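Local coordinates for ABC-type branched-chain amino acid transport systems periplasmic component-like protein (Thermomonospora curvata, PDB 4N03) that probably binds fatty acids outside the cell membrane as the substrate-binding component of an ABC transporter, with palmitic acid seen in its cleft, at residues 52-63 / 311-322. Residues are numbered along the deposited sequence; the frame is centred on the assembly and turned at random. Where two conformers were deposited one is given.
Sequences SITQAQQLYYEE and VVNGYGGASIVV
Helices 47-66 and 309-330 pack side by side in the lobe of the periplasmic-binding-protein fold built on the parallel sheet of strand 33-40. Segments 52-63 and 311-322 run in the same general direction, their axes crossing at -41° and approaching to 7.0 Å. G314 makes this closeness possible. Its CA lies 3.6 Å from I53 O in a CA-H...O contact, and A56 CB sits 3.2 Å from V311 O.

Farther along, the helices diverge and tyrosine side chains make the contact. Y60 and Y315 form a T-shaped pair: Y60 CD2 points at the centre of the Y315 ring face, planes at 67°. Y315 has CG anti to its N (chi1 -156°), swinging the ring across helix 52-63 among A56, L59, Y60 and E63. Its hydroxyl donates a very short hydrogen bond to E63, 2.4 Å from OH to OE1, though the exact length is doubtful. The carboxylate stands nearly perpendicular to the ring. Y60 is the reciprocal knob among Y315, A318, S319 and V322, with the S319 backbone over one ring face. Two waters link Y60 OH to S319, at O and OG.

On the sheet side, A318 CB meets Y61 CE1 at 3.5 Å. Y61 OH donates to Q57 OE1 from above the amide plane. Q57 NE2 is hydrogen-bonded to P104 O and a water that donates to N313 O.

N313 ND2 is hydrogen-bonded to S129 OG of strand 126-129, and the N313 side chain is about 4 Å from the bound palmitic acid. Q57 and Y61 pack on strands 33-40 and 103-107, Y61 and V322 on strand 74-81.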
loop_
_atom_site.group_PDB
_atom_site.type_symbol
_atom_site.label_atom_id
_atom_site.label_comp_id
_atom_site.label_asym_id
_atom_site.label_seq_id
_atom_site.Cartn_x
_atom_site.Cartn_y
_atom_site.Cartn_z
ATOM N N SER A 52 -11.578 1.471 -3.774
ATOM C CA SER A 52 -11.617 2.215 -2.538
ATOM C C SER A 52 -10.587 3.314 -2.518
ATOM O O SER A 52 -10.880 4.444 -2.048
ATOM C CB SER A 52 -11.392 1.300 -1.365
ATOM O OG SER A 52 -12.416 0.350 -1.239
ATOM N N ILE A 53 -9.354 2.989 -2.933
ATOM C CA ILE A 53 -8.289 3.980 -2.942
ATOM C C ILE A 53 -8.654 5.173 -3.834
ATOM O O ILE A 53 -8.496 6.325 -3.471
ATOM C CB ILE A 53 -6.954 3.346 -3.365
ATOM C CG1 ILE A 53 -6.517 2.291 -2.353
ATOM C CG2 ILE A 53 -5.895 4.401 -3.494
ATOM C CD1 ILE A 53 -5.455 1.357 -2.889
ATOM N N THR A 54 -9.117 4.831 -5.018
ATOM C CA THR A 54 -9.468 5.822 -6.027
ATOM C C THR A 54 -10.625 6.720 -5.551
ATOM O O THR A 54 -10.563 7.931 -5.702
ATOM C CB THR A 54 -9.801 5.136 -7.331
ATOM O OG1 THR A 54 -8.635 4.462 -7.772
ATOM C CG2 THR A 54 -10.219 6.099 -8.416
ATOM N N GLN A 55 -11.637 6.094 -4.968
ATOM C CA GLN A 55 -12.759 6.859 -4.466
ATOM C C GLN A 55 -12.388 7.714 -3.308
ATOM O O GLN A 55 -12.909 8.840 -3.160
ATOM C CB GLN A 55 -13.933 5.915 -4.103
ATOM C CG GLN A 55 -14.586 5.358 -5.355
ATOM C CD GLN A 55 -15.871 4.578 -5.137
ATOM O OE1 GLN A 55 -16.641 4.393 -6.094
ATOM N NE2 GLN A 55 -16.099 4.090 -3.953
ATOM N N ALA A 56 -11.504 7.245 -2.422
ATOM C CA ALA A 56 -11.071 8.056 -1.319
ATOM C C ALA A 56 -10.270 9.266 -1.737
ATOM O O ALA A 56 -10.406 10.351 -1.155
ATOM C CB ALA A 56 -10.319 7.247 -0.272
ATOM N N GLN A 57 -9.452 9.104 -2.775
ATOM C CA GLN A 57 -8.738 10.242 -3.369
ATOM C C GLN A 57 -9.766 11.243 -3.934
ATOM O O GLN A 57 -9.608 12.436 -3.703
ATOM C CB GLN A 57 -7.793 9.788 -4.482
ATOM C CG GLN A 57 -6.577 9.009 -3.978
ATOM C CD GLN A 57 -5.272 9.496 -4.516
ATOM O OE1 GLN A 57 -5.190 10.240 -5.480
ATOM N NE2 GLN A 57 -4.185 9.022 -3.897
ATOM N N GLN A 58 -10.748 10.760 -4.676
ATOM C CA GLN A 58 -11.748 11.666 -5.255
ATOM C C GLN A 58 -12.521 12.414 -4.107
ATOM O O GLN A 58 -12.834 13.614 -4.248
ATOM C CB GLN A 58 -12.678 10.958 -6.299
ATOM C CG GLN A 58 -12.060 10.266 -7.558
ATOM C CD GLN A 58 -11.537 11.148 -8.739
ATOM O OE1 GLN A 58 -11.859 12.323 -8.870
ATOM N NE2 GLN A 58 -10.718 10.547 -9.616
ATOM N N LEU A 59 -12.800 11.752 -3.011
ATOM C CA LEU A 59 -13.429 12.395 -1.877
ATOM C C LEU A 59 -12.587 13.547 -1.358
ATOM O O LEU A 59 -13.102 14.676 -1.160
ATOM C CB LEU A 59 -13.646 11.373 -0.759
ATOM C CG LEU A 59 -14.260 11.953 0.525
ATOM C CD1 LEU A 59 -15.638 12.528 0.391
ATOM C CD2 LEU A 59 -14.228 10.895 1.616
ATOM N N TYR A 60 -11.302 13.295 -1.162
ATOM C CA TYR A 60 -10.397 14.335 -0.694
ATOM C C TYR A 60 -10.388 15.534 -1.689
ATOM O O TYR A 60 -10.494 16.692 -1.293
ATOM C CB TYR A 60 -8.963 13.756 -0.518
ATOM C CG TYR A 60 -8.091 14.601 0.387
ATOM C CD1 TYR A 60 -7.510 15.795 -0.063
ATOM C CD2 TYR A 60 -7.855 14.234 1.697
ATOM C CE1 TYR A 60 -6.748 16.580 0.807
ATOM C CE2 TYR A 60 -7.130 15.003 2.559
ATOM C CZ TYR A 60 -6.546 16.172 2.102
ATOM O OH TYR A 60 -5.838 16.937 2.981
ATOM N N TYR A 61 -10.215 15.249 -2.977
ATOM C CA TYR A 61 -10.100 16.317 -3.962
ATOM C C TYR A 61 -11.419 17.095 -4.040
ATOM O O TYR A 61 -11.382 18.307 -4.204
ATOM C CB TYR A 61 -9.705 15.804 -5.345
ATOM C CG TYR A 61 -8.393 15.044 -5.360
ATOM C CD1 TYR A 61 -7.315 15.448 -4.585
ATOM C CD2 TYR A 61 -8.251 13.894 -6.088
ATOM C CE1 TYR A 61 -6.135 14.743 -4.560
ATOM C CE2 TYR A 61 -7.039 13.178 -6.074
ATOM C CZ TYR A 61 -5.998 13.597 -5.289
ATOM O OH TYR A 61 -4.813 12.911 -5.187
ATOM N N GLU A 62 -12.560 16.424 -3.952
ATOM C CA GLU A 62 -13.850 17.134 -3.901
ATOM C C GLU A 62 -13.886 18.079 -2.694
ATOM O O GLU A 62 -14.401 19.226 -2.815
ATOM C CB GLU A 62 -15.002 16.132 -3.862
ATOM C CG GLU A 62 -16.373 16.731 -3.541
ATOM C CD GLU A 62 -17.430 15.649 -3.298
ATOM O OE1 GLU A 62 -18.025 15.182 -4.295
ATOM O OE2 GLU A 62 -17.657 15.267 -2.105
ATOM N N GLU A 63 -13.530 17.634 -1.510
ATOM C CA GLU A 63 -13.496 18.492 -0.323
ATOM C C GLU A 63 -12.598 19.715 -0.538
ATOM O O GLU A 63 -12.966 20.836 -0.179
ATOM C CB GLU A 63 -13.020 17.709 0.899
ATOM C CG GLU A 63 -14.024 16.653 1.328
ATOM C CD GLU A 63 -13.490 15.653 2.344
ATOM O OE1 GLU A 63 -12.247 15.567 2.580
ATOM O OE2 GLU A 63 -14.353 14.905 2.902
ATOM N N VAL A 311 -9.400 2.737 1.723
ATOM C CA VAL A 311 -9.952 4.070 1.912
ATOM C C VAL A 311 -8.923 4.961 2.640
ATOM O O VAL A 311 -8.704 6.105 2.276
ATOM C CB VAL A 311 -11.317 4.021 2.639
ATOM C CG1 VAL A 311 -11.832 5.435 2.935
ATOM C CG2 VAL A 311 -12.343 3.245 1.810
ATOM N N VAL A 312 -8.379 4.435 3.726
ATOM C CA VAL A 312 -7.364 5.170 4.486
ATOM C C VAL A 312 -6.159 5.519 3.600
ATOM O O VAL A 312 -5.701 6.635 3.568
ATOM C CB VAL A 312 -6.894 4.366 5.738
ATOM C CG1 VAL A 312 -5.968 5.225 6.577
ATOM C CG2 VAL A 312 -8.075 3.937 6.580
ATOM N N ASN A 313 -5.689 4.529 2.849
ATOM C CA ASN A 313 -4.557 4.701 1.979
ATOM C C ASN A 313 -4.773 5.759 0.922
ATOM O O ASN A 313 -3.920 6.609 0.678
ATOM C CB ASN A 313 -4.200 3.357 1.324
ATOM C CG ASN A 313 -2.984 3.446 0.426
ATOM O OD1 ASN A 313 -1.869 3.851 0.846
ATOM N ND2 ASN A 313 -3.165 3.064 -0.764
ATOM N N GLY A 314 -5.964 5.736 0.294
ATOM C CA GLY A 314 -6.210 6.737 -0.730
ATOM C C GLY A 314 -6.372 8.126 -0.157
ATOM O O GLY A 314 -5.882 9.088 -0.739
ATOM N N TYR A 315 -7.110 8.279 0.935
ATOM C CA TYR A 315 -7.286 9.595 1.513
ATOM C C TYR A 315 -5.925 10.164 1.909
ATOM O O TYR A 315 -5.648 11.317 1.681
ATOM C CB TYR A 315 -8.217 9.483 2.720
ATOM C CG TYR A 315 -8.957 10.753 3.084
ATOM C CD1 TYR A 315 -9.948 11.233 2.268
ATOM C CD2 TYR A 315 -8.662 11.413 4.213
ATOM C CE1 TYR A 315 -10.728 12.365 2.634
ATOM C CE2 TYR A 315 -9.387 12.541 4.585
ATOM C CZ TYR A 315 -10.378 13.029 3.764
ATOM O OH TYR A 315 -11.152 14.128 4.190
ATOM N N GLY A 316 -5.080 9.324 2.491
ATOM C CA GLY A 316 -3.739 9.747 2.845
ATOM C C GLY A 316 -2.895 10.168 1.673
ATOM O O GLY A 316 -2.128 11.137 1.793
ATOM N N GLY A 317 -2.974 9.458 0.559
ATOM C CA GLY A 317 -2.183 9.851 -0.603
ATOM C C GLY A 317 -2.610 11.186 -1.158
ATOM O O GLY A 317 -1.813 12.038 -1.542
ATOM N N ALA A 318 -3.942 11.418 -1.199
ATOM C CA ALA A 318 -4.476 12.697 -1.621
ATOM C C ALA A 318 -3.992 13.807 -0.673
ATOM O O ALA A 318 -3.635 14.898 -1.114
ATOM C CB ALA A 318 -5.984 12.640 -1.704
ATOM N N SER A 319 -3.994 13.537 0.607
ATOM C CA SER A 319 -3.531 14.505 1.590
ATOM C C SER A 319 -2.066 14.890 1.296
ATOM O O SER A 319 -1.678 16.058 1.351
ATOM C CB SER A 319 -3.624 13.912 2.978
ATOM O OG SER A 319 -3.146 14.819 3.941
ATOM N N ILE A 320 -1.215 13.910 0.977
ATOM C CA ILE A 320 0.202 14.149 0.667
ATOM C C ILE A 320 0.333 15.053 -0.546
ATOM O O ILE A 320 1.085 16.047 -0.525
ATOM C CB ILE A 320 0.964 12.818 0.448
ATOM C CG1 ILE A 320 1.076 12.049 1.759
ATOM C CG2 ILE A 320 2.357 13.117 -0.127
ATOM C CD1 ILE A 320 1.500 10.608 1.573
ATOM N N VAL A 321 -0.328 14.729 -1.657
ATOM C CA VAL A 321 -0.165 15.521 -2.845
ATOM C C VAL A 321 -0.711 16.944 -2.662
ATOM O O VAL A 321 -0.143 17.920 -3.143
ATOM C CB VAL A 321 -0.726 14.831 -4.114
ATOM C CG1 VAL A 321 -2.253 14.887 -4.195
ATOM C CG2 VAL A 321 -0.101 15.467 -5.341
ATOM N N VAL A 322 -1.835 17.084 -1.961
ATOM C CA VAL A 322 -2.436 18.407 -1.733
ATOM C C VAL A 322 -1.509 19.262 -0.852
ATOM O O VAL A 322 -1.349 20.446 -1.117
ATOM C CB VAL A 322 -3.890 18.314 -1.204
ATOM C CG1 VAL A 322 -4.362 19.659 -0.762
ATOM C CG2 VAL A 322 -4.781 17.715 -2.269
HETATM O O HOH W 1 -3.152 6.906 -2.130
HETATM O O HOH W 2 -3.377 18.111 2.556
HETATM O O HOH W 3 -4.937 15.498 5.740
#